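Local coordinates for transcobalamin-1 (Homo sapiens, PDB 4KKI), which binds vitamin B12 with femtomolar affinity and shields it from stomach acid, at residues V90-L95 and Q127-N132; N143-S148 and G188-L193; G159-A164 and T196-S201; T171-N176 and V225-S230. All coordinates share one frame; numbering follows the deposited sequence.

Contact 1: V90-L95 and Q127-N132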
loop_
_atom_site.group_PDB
_atom_site.type_symbol
_atom_site.label_atom_id
_atom_site.label_comp_id
_atom_site.label_asym_id
_atom_site.label_seq_id
_atom_site.Cartn_x
_atom_site.Cartn_y
_atom_site.Cartn_z
ATOM N N VAL A 90 9.349 -12.664 7.963
ATOM C CA VAL A 90 8.593 -12.045 6.880
ATOM C C VAL A 90 7.120 -11.913 7.256
ATOM O O VAL A 90 6.489 -12.887 7.662
ATOM C CB VAL A 90 8.722 -12.853 5.574
ATOM C CG1 VAL A 90 7.753 -12.340 4.525
ATOM C CG2 VAL A 90 10.152 -12.798 5.058
ATOM N N SER A 91 6.573 -10.706 7.131
ATOM C CA SER A 91 5.181 -10.478 7.505
ATOM C C SER A 91 4.250 -11.185 6.532
ATOM O O SER A 91 4.630 -11.477 5.397
ATOM C CB SER A 91 4.858 -8.986 7.538
ATOM O OG SER A 91 4.591 -8.498 6.234
ATOM N N SER A 92 3.029 -11.460 6.983
ATOM C CA SER A 92 2.036 -12.123 6.148
ATOM C C SER A 92 1.809 -11.356 4.844
ATOM O O SER A 92 1.776 -11.949 3.767
ATOM C CB SER A 92 0.719 -12.298 6.909
ATOM O OG SER A 92 0.196 -11.049 7.329
ATOM N N GLY A 93 1.675 -10.037 4.951
ATOM C CA GLY A 93 1.477 -9.191 3.787
ATOM C C GLY A 93 2.638 -9.228 2.810
ATOM O O GLY A 93 2.437 -9.176 1.596
ATOM N N GLU A 94 3.856 -9.311 3.337
ATOM C CA GLU A 94 5.048 -9.375 2.497
ATOM C C GLU A 94 5.082 -10.675 1.708
ATOM O O GLU A 94 5.437 -10.689 0.531
ATOM C CB GLU A 94 6.319 -9.250 3.342
ATOM C CG GLU A 94 6.612 -7.843 3.831
ATOM C CD GLU A 94 7.819 -7.788 4.749
ATOM O OE1 GLU A 94 8.196 -8.841 5.307
ATOM O OE2 GLU A 94 8.393 -6.692 4.909
ATOM N N LEU A 95 4.711 -11.766 2.368
ATOM C CA LEU A 95 4.659 -13.068 1.722
ATOM C C LEU A 95 3.531 -13.110 0.698
ATOM O O LEU A 95 3.667 -13.720 -0.367
ATOM C CB LEU A 95 4.476 -14.177 2.762
ATOM C CG LEU A 95 4.393 -15.598 2.206
ATOM C CD1 LEU A 95 5.605 -15.891 1.338
ATOM C CD2 LEU A 95 4.277 -16.617 3.330
ATOM N N GLN A 127 -3.055 -17.027 9.826
ATOM C CA GLN A 127 -3.678 -17.533 11.041
ATOM C C GLN A 127 -3.042 -16.906 12.280
ATOM O O GLN A 127 -3.698 -16.739 13.308
ATOM C CB GLN A 127 -3.586 -19.059 11.104
ATOM C CG GLN A 127 -4.466 -19.688 12.173
ATOM C CD GLN A 127 -5.946 -19.439 11.936
ATOM O OE1 GLN A 127 -6.390 -19.290 10.795
ATOM N NE2 GLN A 127 -6.717 -19.388 13.016
ATOM N N ALA A 128 -1.763 -16.560 12.179
ATOM C CA ALA A 128 -1.071 -15.893 13.275
ATOM C C ALA A 128 -1.635 -14.490 13.479
ATOM O O ALA A 128 -1.738 -14.012 14.610
ATOM C CB ALA A 128 0.427 -15.838 13.014
ATOM N N GLU A 129 -2.002 -13.838 12.378
ATOM C CA GLU A 129 -2.653 -12.535 12.437
ATOM C C GLU A 129 -3.970 -12.654 13.193
ATOM O O GLU A 129 -4.284 -11.826 14.050
ATOM C CB GLU A 129 -2.919 -12.001 11.026
ATOM C CG GLU A 129 -1.675 -11.773 10.181
ATOM C CD GLU A 129 -1.054 -10.405 10.399
ATOM O OE1 GLU A 129 -1.552 -9.653 11.264
ATOM O OE2 GLU A 129 -0.069 -10.081 9.701
ATOM N N ILE A 130 -4.730 -13.696 12.870
ATOM C CA ILE A 130 -6.020 -13.950 13.502
ATOM C C ILE A 130 -5.865 -14.215 14.996
ATOM O O ILE A 130 -6.594 -13.656 15.817
ATOM C CB ILE A 130 -6.733 -15.155 12.855
ATOM C CG1 ILE A 130 -6.951 -14.912 11.360
ATOM C CG2 ILE A 130 -8.059 -15.430 13.548
ATOM C CD1 ILE A 130 -7.853 -13.736 11.057
ATOM N N GLU A 131 -4.905 -15.065 15.344
ATOM C CA GLU A 131 -4.685 -15.437 16.737
ATOM C C GLU A 131 -4.137 -14.267 17.546
ATOM O O GLU A 131 -4.267 -14.233 18.769
ATOM C CB GLU A 131 -3.756 -16.649 16.829
ATOM C CG GLU A 131 -4.364 -17.920 16.249
ATOM C CD GLU A 131 -3.357 -19.044 16.106
ATOM O OE1 GLU A 131 -2.188 -18.854 16.499
ATOM O OE2 GLU A 131 -3.738 -20.119 15.596
ATOM N N ASN A 132 -3.531 -13.305 16.862
ATOM C CA ASN A 132 -3.063 -12.104 17.538
ATOM C C ASN A 132 -4.224 -11.172 17.867
ATOM O O ASN A 132 -4.204 -10.481 18.885
ATOM C CB ASN A 132 -2.010 -11.375 16.704
ATOM C CG ASN A 132 -1.361 -10.237 17.464
ATOM O OD1 ASN A 132 -0.405 -10.441 18.210
ATOM N ND2 ASN A 132 -1.884 -9.032 17.284
HETATM O O HOH W 1 2.370 -10.737 9.679
#
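Ser92 and Glu129 reach toward each other across two helices of the alpha6-alpha6 barrel, and their side chains make the direct contact. Ser92 stands in the first turn of helix 92-102, which opens with a capping box: Ser91 OG accepts from Glu94 N at 3.1 Å, and Glu94 OE1 in return takes Ser91 N from above its carboxylate plane. Glu129 lies in helix 118-135. With CG anti to its carbonyl carbon, the chain, bent at chi2 (-86°), turns its carboxylate so that OE2 faces the serine hydroxyl. Ser92 OG and Glu129 OE2 stand 2.6 Å apart, but Asp150 OD2 also hydrogen-bonds this hydroxyl, and whether its single proton is directed at Glu129 OE2 or at Asp150 OD2 is unsettled. Serine suits the place because it is short enough to fit between two acids. Such a pair of neighbouring carboxylates may favour protonation of one of them. Thr142, a cobalamin-binding residue, is another hydrogen-bonding partner of OE2. With an alanine in place of the glutamate, Thr142 OG1 is likely to lose this partner and a gap to open beside Ser92. Gly93 and Glu94, next along the first helix, touch the cyanocobalamin itself. A water ties the two segments a second time, donating to Glu129 OE2 and accepting from Ser92 N at 2.9 Å.

Contact 2: N143-S148 and G188-L193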
loop_
_atom_site.group_PDB
_atom_site.type_symbol
_atom_site.label_atom_id
_atom_site.label_comp_id
_atom_site.label_asym_id
_atom_site.label_seq_id
_atom_site.Cartn_x
_atom_site.Cartn_y
_atom_site.Cartn_z
ATOM N N ASN A 143 -1.695 -5.261 10.031
ATOM C CA ASN A 143 -2.830 -4.384 9.770
ATOM C C ASN A 143 -3.835 -5.049 8.833
ATOM O O ASN A 143 -3.607 -6.163 8.364
ATOM C CB ASN A 143 -2.341 -3.069 9.168
ATOM C CG ASN A 143 -1.437 -3.283 7.975
ATOM O OD1 ASN A 143 -1.892 -3.691 6.909
ATOM N ND2 ASN A 143 -0.149 -3.018 8.148
ATOM N N TYR A 144 -4.942 -4.366 8.554
ATOM C CA TYR A 144 -5.982 -4.938 7.703
ATOM C C TYR A 144 -5.649 -4.856 6.216
ATOM O O TYR A 144 -6.195 -5.607 5.410
ATOM C CB TYR A 144 -7.343 -4.294 7.977
ATOM C CG TYR A 144 -8.203 -5.066 8.949
ATOM C CD1 TYR A 144 -7.633 -5.841 9.954
ATOM C CD2 TYR A 144 -9.586 -5.032 8.852
ATOM C CE1 TYR A 144 -8.422 -6.548 10.844
ATOM C CE2 TYR A 144 -10.382 -5.738 9.730
ATOM C CZ TYR A 144 -9.797 -6.495 10.724
ATOM O OH TYR A 144 -10.594 -7.199 11.598
ATOM N N TYR A 145 -4.760 -3.937 5.856
ATOM C CA TYR A 145 -4.270 -3.857 4.490
ATOM C C TYR A 145 -3.550 -5.157 4.131
ATOM O O TYR A 145 -3.794 -5.742 3.074
ATOM C CB TYR A 145 -3.339 -2.655 4.336
ATOM C CG TYR A 145 -2.838 -2.413 2.934
ATOM C CD1 TYR A 145 -3.568 -1.639 2.038
ATOM C CD2 TYR A 145 -1.626 -2.941 2.510
ATOM C CE1 TYR A 145 -3.108 -1.407 0.755
ATOM C CE2 TYR A 145 -1.157 -2.714 1.231
ATOM C CZ TYR A 145 -1.901 -1.948 0.357
ATOM O OH TYR A 145 -1.433 -1.723 -0.915
ATOM N N GLN A 146 -2.679 -5.616 5.026
ATOM C CA GLN A 146 -1.971 -6.875 4.824
ATOM C C GLN A 146 -2.917 -8.061 4.968
ATOM O O GLN A 146 -2.810 -9.045 4.234
ATOM C CB GLN A 146 -0.799 -7.011 5.799
ATOM C CG GLN A 146 0.273 -5.951 5.615
ATOM C CD GLN A 146 1.586 -6.320 6.275
ATOM O OE1 GLN A 146 1.869 -7.495 6.509
ATOM N NE2 GLN A 146 2.398 -5.315 6.577
ATOM N N LEU A 147 -3.846 -7.960 5.912
ATOM C CA LEU A 147 -4.844 -9.001 6.117
ATOM C C LEU A 147 -5.659 -9.200 4.845
ATOM O O LEU A 147 -6.030 -10.323 4.500
ATOM C CB LEU A 147 -5.769 -8.637 7.276
ATOM C CG LEU A 147 -6.504 -9.804 7.933
ATOM C CD1 LEU A 147 -5.530 -10.654 8.736
ATOM C CD2 LEU A 147 -7.633 -9.303 8.811
ATOM N N SER A 148 -5.928 -8.099 4.149
ATOM C CA SER A 148 -6.656 -8.148 2.887
ATOM C C SER A 148 -5.774 -8.751 1.806
ATOM O O SER A 148 -6.236 -9.539 0.982
ATOM C CB SER A 148 -7.109 -6.748 2.472
ATOM O OG SER A 148 -7.928 -6.159 3.464
ATOM N N GLY A 188 -9.423 -0.094 2.871
ATOM C CA GLY A 188 -10.746 -0.371 2.341
ATOM C C GLY A 188 -10.703 -0.898 0.916
ATOM O O GLY A 188 -11.445 -1.812 0.562
ATOM N N ALA A 189 -9.821 -0.325 0.102
ATOM C CA ALA A 189 -9.697 -0.728 -1.292
ATOM C C ALA A 189 -9.166 -2.149 -1.410
ATOM O O ALA A 189 -9.701 -2.958 -2.171
ATOM C CB ALA A 189 -8.798 0.242 -2.055
ATOM N N MET A 190 -8.116 -2.457 -0.655
ATOM C CA MET A 190 -7.536 -3.793 -0.699
ATOM C C MET A 190 -8.516 -4.825 -0.147
ATOM O O MET A 190 -8.577 -5.957 -0.632
ATOM C CB MET A 190 -6.204 -3.848 0.054
ATOM C CG MET A 190 -5.375 -5.097 -0.260
ATOM S SD MET A 190 -4.951 -5.239 -2.014
ATOM C CE MET A 190 -3.912 -3.795 -2.232
ATOM N N ALA A 191 -9.292 -4.425 0.858
ATOM C CA ALA A 191 -10.325 -5.294 1.417
ATOM C C ALA A 191 -11.385 -5.606 0.367
ATOM O O ALA A 191 -11.809 -6.752 0.222
ATOM C CB ALA A 191 -10.958 -4.653 2.643
ATOM N N VAL A 192 -11.803 -4.582 -0.370
ATOM C CA VAL A 192 -12.761 -4.759 -1.456
ATOM C C VAL A 192 -12.247 -5.742 -2.504
ATOM O O VAL A 192 -12.993 -6.601 -2.976
ATOM C CB VAL A 192 -13.109 -3.415 -2.127
ATOM C CG1 VAL A 192 -13.795 -3.641 -3.465
ATOM C CG2 VAL A 192 -13.988 -2.582 -1.204
ATOM N N LEU A 193 -10.971 -5.625 -2.858
ATOM C CA LEU A 193 -10.376 -6.525 -3.844
ATOM C C LEU A 193 -10.362 -7.954 -3.316
ATOM O O LEU A 193 -10.627 -8.904 -4.056
ATOM C CB LEU A 193 -8.956 -6.080 -4.200
ATOM C CG LEU A 193 -8.825 -4.773 -4.984
ATOM C CD1 LEU A 193 -7.371 -4.351 -5.073
ATOM C CD2 LEU A 193 -9.424 -4.923 -6.374
#
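Met190 leans against Tyr145 and Ser148 where two nearly parallel helices of the alpha6-alpha6 barrel pack side by side, their short segments 8.2 Å apart at a crossing angle of 19°. The methionine leaves helix 185-203 with CG anti to its backbone N (chi1 -165°) and then bends twice, a course that an unbranched, flexible chain follows easily. Its CB lies beside Ser148 CB and Tyr145 CD1. CG moves in over one face of the tyrosine ring and also comes to 3.6 Å from Ser148 CB. SD makes a Met-aromatic contact at a distance, 5.4 Å from the Tyr145 ring centroid and 25° off its normal. The methyl CE ends the chain 3.8 Å from Tyr145 CZ and 3.5 Å from Tyr145 OH.

That hydroxyl has its polar partner elsewhere, hydrogen-bonding Glu246 OE1, while the tyrosine also lines the cyanocobalamin pocket. A phenylalanine here would lack the hydroxyl and would probably leave Glu246 without its mate and Met190 CE with less to rest on. Asn143 and Gln146, from the same turn, hydrogen-bond the ligand through their side-chain amides, and Asn143 also N-caps the helix through OD1. Serine and alanine, both small, let the helices close in farther along: Ser148 OG lies 3.3 Å from Ala191 CA. This buried hydroxyl is satisfied within its own helix, where it donates to Tyr144 O at 2.7 Å, reaching that oxygen from the face opposite to Ser148 N.

Contact 3: G159-A164 and T196-S201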
loop_
_atom_site.group_PDB
_atom_site.type_symbol
_atom_site.label_atom_id
_atom_site.label_comp_id
_atom_site.label_asym_id
_atom_site.label_seq_id
_atom_site.Cartn_x
_atom_site.Cartn_y
_atom_site.Cartn_z
ATOM N N GLY A 159 -5.609 -21.301 -1.845
ATOM C CA GLY A 159 -5.094 -21.628 -0.531
ATOM C C GLY A 159 -6.239 -21.895 0.424
ATOM O O GLY A 159 -7.383 -21.542 0.141
ATOM N N ASN A 160 -5.936 -22.519 1.556
ATOM C CA ASN A 160 -6.965 -22.847 2.532
ATOM C C ASN A 160 -7.202 -21.704 3.514
ATOM O O ASN A 160 -6.306 -21.319 4.265
ATOM C CB ASN A 160 -6.609 -24.137 3.277
ATOM C CG ASN A 160 -7.811 -24.775 3.950
ATOM O OD1 ASN A 160 -8.609 -24.101 4.601
ATOM N ND2 ASN A 160 -7.950 -26.087 3.787
ATOM N N TYR A 161 -8.414 -21.162 3.494
ATOM C CA TYR A 161 -8.799 -20.093 4.405
ATOM C C TYR A 161 -10.270 -20.238 4.776
ATOM O O TYR A 161 -11.066 -20.753 3.993
ATOM C CB TYR A 161 -8.544 -18.719 3.773
ATOM C CG TYR A 161 -9.343 -18.457 2.515
ATOM C CD1 TYR A 161 -8.897 -18.911 1.281
ATOM C CD2 TYR A 161 -10.542 -17.753 2.559
ATOM C CE1 TYR A 161 -9.619 -18.678 0.129
ATOM C CE2 TYR A 161 -11.274 -17.514 1.409
ATOM C CZ TYR A 161 -10.805 -17.979 0.196
ATOM O OH TYR A 161 -11.516 -17.754 -0.958
ATOM N N SER A 162 -10.625 -19.785 5.973
ATOM C CA SER A 162 -12.007 -19.857 6.427
ATOM C C SER A 162 -12.786 -18.623 5.992
ATOM O O SER A 162 -12.430 -17.500 6.346
ATOM C CB SER A 162 -12.066 -19.999 7.947
ATOM O OG SER A 162 -13.407 -19.982 8.404
ATOM N N THR A 163 -13.849 -18.834 5.221
ATOM C CA THR A 163 -14.702 -17.734 4.796
ATOM C C THR A 163 -15.430 -17.146 5.997
ATOM O O THR A 163 -15.707 -15.948 6.042
ATOM C CB THR A 163 -15.735 -18.182 3.750
ATOM O OG1 THR A 163 -16.574 -19.196 4.315
ATOM C CG2 THR A 163 -15.040 -18.732 2.515
ATOM N N ALA A 164 -15.737 -18.001 6.968
ATOM C CA ALA A 164 -16.364 -17.562 8.208
ATOM C C ALA A 164 -15.445 -16.594 8.940
ATOM O O ALA A 164 -15.900 -15.608 9.520
ATOM C CB ALA A 164 -16.688 -18.756 9.089
ATOM N N THR A 196 -13.985 -9.330 -2.985
ATOM C CA THR A 196 -14.521 -9.571 -4.319
ATOM C C THR A 196 -13.999 -10.889 -4.875
ATOM O O THR A 196 -14.710 -11.602 -5.587
ATOM C CB THR A 196 -14.164 -8.422 -5.277
ATOM O OG1 THR A 196 -14.614 -7.180 -4.718
ATOM C CG2 THR A 196 -14.819 -8.628 -6.630
ATOM N N CYS A 197 -12.754 -11.214 -4.543
ATOM C CA CYS A 197 -12.172 -12.481 -4.965
ATOM C C CYS A 197 -12.920 -13.648 -4.329
ATOM O O CYS A 197 -13.223 -14.635 -4.997
ATOM C CB CYS A 197 -10.684 -12.546 -4.612
ATOM S SG CYS A 197 -9.892 -14.110 -5.076
ATOM N N VAL A 198 -13.211 -13.530 -3.036
ATOM C CA VAL A 198 -13.962 -14.558 -2.321
ATOM C C VAL A 198 -15.355 -14.724 -2.924
ATOM O O VAL A 198 -15.855 -15.841 -3.052
ATOM C CB VAL A 198 -14.083 -14.228 -0.823
ATOM C CG1 VAL A 198 -14.831 -15.334 -0.091
ATOM C CG2 VAL A 198 -12.707 -14.022 -0.216
ATOM N N LYS A 199 -15.969 -13.604 -3.298
ATOM C CA LYS A 199 -17.269 -13.621 -3.960
ATOM C C LYS A 199 -17.222 -14.437 -5.251
ATOM O O LYS A 199 -18.049 -15.324 -5.461
ATOM C CB LYS A 199 -17.750 -12.194 -4.244
ATOM C CG LYS A 199 -18.283 -11.462 -3.016
ATOM C CD LYS A 199 -18.126 -9.949 -3.133
ATOM C CE LYS A 199 -18.850 -9.392 -4.349
ATOM N NZ LYS A 199 -18.676 -7.915 -4.476
ATOM N N LYS A 200 -16.250 -14.142 -6.107
ATOM C CA LYS A 200 -16.111 -14.854 -7.373
ATOM C C LYS A 200 -15.817 -16.325 -7.117
ATOM O O LYS A 200 -16.342 -17.203 -7.803
ATOM C CB LYS A 200 -15.002 -14.234 -8.227
ATOM C CG LYS A 200 -15.195 -12.756 -8.501
ATOM C CD LYS A 200 -14.005 -12.157 -9.226
ATOM C CE LYS A 200 -14.096 -12.387 -10.716
ATOM N NZ LYS A 200 -15.297 -11.715 -11.283
ATOM N N SER A 201 -14.989 -16.584 -6.111
ATOM C CA SER A 201 -14.627 -17.942 -5.731
ATOM C C SER A 201 -15.840 -18.731 -5.238
ATOM O O SER A 201 -15.952 -19.930 -5.491
ATOM C CB SER A 201 -13.535 -17.920 -4.660
ATOM O OG SER A 201 -13.182 -19.232 -4.265
HETATM O O HOH W 2 -10.256 -19.316 -3.674
#
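Tyr161, in the loop before helix 163-169, and Thr163, in its first turn, pack against helix 185-203, where Val198 and Ser201 receive them. This is plain loop-and-helix packing in the helical barrel domain, away from the cobalamin site. Early in the second segment, Cys197 is tied by a disulfide to Cys155, which fixes this helix to helix 144-156. Val198 follows and makes most of the apolar contact. Its two methyls spread apart: CG2 approaches the far end of the tyrosine ring obliquely, 4.1 Å from Tyr161 CE2, while CG1 comes within 4.3 Å of Thr163 CG2. A branched valine can thus serve both neighbours at once. Tyr161 reaches this far because its CG sits between the backbone N and the carbonyl carbon (chi1 62°), which sends the ring toward the helix. One turn after Val198, Ser201 OG is hydrogen-bonded at 3.0 Å to a water lying in plane at the edge of the Tyr161 ring; that water is only weakly bound, at 3.4 Å, to Tyr161 OH. Other helices complete the packing: Tyr161 also lies on Leu154 and Cys155 of helix 144-156, and Val198 also touches Val151 of that helix and Ile217 of helix 213-229.

Contact 4: T171-N176 and V225-S230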
loop_
_atom_site.group_PDB
_atom_site.type_symbol
_atom_site.label_atom_id
_atom_site.label_comp_id
_atom_site.label_asym_id
_atom_site.label_seq_id
_atom_site.Cartn_x
_atom_site.Cartn_y
_atom_site.Cartn_z
ATOM N N THR A 171 -15.781 -6.968 8.734
ATOM C CA THR A 171 -16.913 -6.059 8.897
ATOM C C THR A 171 -16.468 -4.604 8.767
ATOM O O THR A 171 -15.530 -4.177 9.437
ATOM C CB THR A 171 -17.573 -6.238 10.272
ATOM O OG1 THR A 171 -17.502 -7.614 10.665
ATOM C CG2 THR A 171 -19.029 -5.792 10.229
ATOM N N PRO A 172 -17.150 -3.836 7.905
ATOM C CA PRO A 172 -16.798 -2.443 7.598
ATOM C C PRO A 172 -16.725 -1.532 8.825
ATOM O O PRO A 172 -16.110 -0.468 8.754
ATOM C CB PRO A 172 -17.938 -1.993 6.683
ATOM C CG PRO A 172 -18.418 -3.246 6.050
ATOM C CD PRO A 172 -18.300 -4.294 7.110
ATOM N N GLU A 173 -17.341 -1.939 9.928
ATOM C CA GLU A 173 -17.335 -1.119 11.133
ATOM C C GLU A 173 -16.144 -1.438 12.035
ATOM O O GLU A 173 -15.939 -0.781 13.056
ATOM C CB GLU A 173 -18.654 -1.267 11.899
ATOM C CG GLU A 173 -19.884 -0.844 11.100
ATOM C CD GLU A 173 -19.830 0.609 10.650
ATOM O OE1 GLU A 173 -19.282 1.448 11.396
ATOM O OE2 GLU A 173 -20.333 0.910 9.547
ATOM N N ASN A 174 -15.360 -2.442 11.651
ATOM C CA ASN A 174 -14.166 -2.814 12.403
ATOM C C ASN A 174 -13.182 -1.655 12.484
ATOM O O ASN A 174 -12.952 -0.956 11.498
ATOM C CB ASN A 174 -13.484 -4.032 11.778
ATOM C CG ASN A 174 -12.368 -4.585 12.644
ATOM O OD1 ASN A 174 -11.264 -4.040 12.684
ATOM N ND2 ASN A 174 -12.650 -5.680 13.340
ATOM N N LYS A 175 -12.602 -1.465 13.664
ATOM C CA LYS A 175 -11.738 -0.319 13.930
ATOM C C LYS A 175 -10.498 -0.279 13.039
ATOM O O LYS A 175 -9.948 0.791 12.781
ATOM C CB LYS A 175 -11.320 -0.302 15.403
ATOM C CG LYS A 175 -10.581 -1.553 15.853
ATOM C CD LYS A 175 -10.140 -1.448 17.305
ATOM C CE LYS A 175 -9.366 -2.685 17.734
ATOM N NZ LYS A 175 -8.895 -2.590 19.145
ATOM N N ASN A 176 -10.068 -1.443 12.564
ATOM C CA ASN A 176 -8.834 -1.541 11.791
ATOM C C ASN A 176 -8.917 -0.925 10.400
ATOM O O ASN A 176 -7.917 -0.856 9.685
ATOM C CB ASN A 176 -8.370 -2.993 11.698
ATOM C CG ASN A 176 -7.899 -3.536 13.029
ATOM O OD1 ASN A 176 -6.787 -3.251 13.467
ATOM N ND2 ASN A 176 -8.746 -4.327 13.680
ATOM N N VAL A 225 -17.393 0.328 -0.378
ATOM C CA VAL A 225 -17.423 1.155 -1.583
ATOM C C VAL A 225 -17.959 2.551 -1.273
ATOM O O VAL A 225 -17.408 3.556 -1.724
ATOM C CB VAL A 225 -18.274 0.503 -2.695
ATOM C CG1 VAL A 225 -18.565 1.500 -3.814
ATOM C CG2 VAL A 225 -17.570 -0.727 -3.241
ATOM N N GLU A 226 -19.028 2.605 -0.487
ATOM C CA GLU A 226 -19.596 3.875 -0.057
ATOM C C GLU A 226 -18.590 4.703 0.742
ATOM O O GLU A 226 -18.454 5.906 0.518
ATOM C CB GLU A 226 -20.867 3.634 0.757
ATOM C CG GLU A 226 -21.978 2.984 -0.048
ATOM C CD GLU A 226 -23.080 2.422 0.824
ATOM O OE1 GLU A 226 -22.898 2.375 2.058
ATOM O OE2 GLU A 226 -24.127 2.024 0.273
ATOM N N LYS A 227 -17.883 4.055 1.665
ATOM C CA LYS A 227 -16.863 4.727 2.468
ATOM C C LYS A 227 -15.681 5.183 1.615
ATOM O O LYS A 227 -15.085 6.228 1.875
ATOM C CB LYS A 227 -16.364 3.818 3.594
ATOM C CG LYS A 227 -17.410 3.470 4.636
ATOM C CD LYS A 227 -16.879 2.434 5.616
ATOM C CE LYS A 227 -17.913 2.092 6.674
ATOM N NZ LYS A 227 -18.199 3.258 7.552
ATOM N N ILE A 228 -15.339 4.391 0.603
ATOM C CA ILE A 228 -14.276 4.767 -0.321
ATOM C C ILE A 228 -14.672 6.014 -1.111
ATOM O O ILE A 228 -13.917 6.984 -1.175
ATOM C CB ILE A 228 -13.917 3.614 -1.282
ATOM C CG1 ILE A 228 -13.132 2.532 -0.543
ATOM C CG2 ILE A 228 -13.092 4.126 -2.453
ATOM C CD1 ILE A 228 -12.847 1.306 -1.384
ATOM N N LEU A 229 -15.868 5.991 -1.693
ATOM C CA LEU A 229 -16.367 7.117 -2.477
ATOM C C LEU A 229 -16.591 8.371 -1.633
ATOM O O LEU A 229 -16.530 9.488 -2.143
ATOM C CB LEU A 229 -17.656 6.734 -3.208
ATOM C CG LEU A 229 -17.477 5.843 -4.437
ATOM C CD1 LEU A 229 -18.817 5.345 -4.944
ATOM C CD2 LEU A 229 -16.742 6.605 -5.527
ATOM N N SER A 230 -16.847 8.182 -0.342
ATOM C CA SER A 230 -17.037 9.305 0.572
ATOM C C SER A 230 -15.744 10.082 0.777
ATOM O O SER A 230 -15.759 11.202 1.284
ATOM C CB SER A 230 -17.560 8.820 1.926
ATOM O OG SER A 230 -18.861 8.274 1.806
HETATM O O HOH W 3 -18.762 4.359 10.202
#
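Glu173 and Lys227 are brought together by two bent chains: the glutamate folds back at chi2 (-59°), and the lysine runs straight out from its helix until chi4 (-66°) turns the ammonium group. The two side chains cross at about a right angle. They join the loop after helix 163-169 to helix 213-229. Glu173 OE2 and Lys227 NZ stand 3.7 Å apart, a long salt bridge, and a water spans the same charges: it donates to Glu173 OE1 at 3.2 Å and accepts weakly from Lys227 NZ. Lysine suits the site because its last methylene can meet the proline before its charge is used, with Lys227 CE 4.1 Å from Pro172 CB and 3.8 Å from Pro172 O. The loop is also braced by its own turns. Thr171 to Asn174 make a type I turn in which Pro172, its phi fixed by the ring, occupies the second position. Asn174 then begins an Asx turn, OD1 accepting from Asn176 N at 2.9 Å and, on a lone pair, from Asn176 ND2. Lys227 NZ also hydrogen-bonds Tyr178 OH, which lies just beyond the loop. With this firmer partner present and Glu173 exposed, the ion pair is likely to be a modest, water-mediated attraction at the surface, while the buried Pro172 supplies the apolar part of the contact.

How the contacts relate
All four contacts lie in the helical N-terminal domain. Contact 1 closes before the others open; after it the segments of contacts 2, 3 and 4 alternate along the chain, so the stretch from helix 144-156 to helix 213-229 packs against itself in overlapping pairs. Contacts 2 and 3 share helix 185-203, with centres 13 Å apart. Contact 2 is the middle one: its Gln146 hydrogen-bonds Ser91 and Gly93 of contact 1, also 13 Å away between centres, and its Tyr144 packs on Asn174 and Asn176 of contact 4, 11 Å away. Contacts 1 and 4, with centres about 22 Å apart, do not touch. Contacts 1 and 2 contain residues of the cobalamin pocket, whereas contact 3 is structural packing far from it.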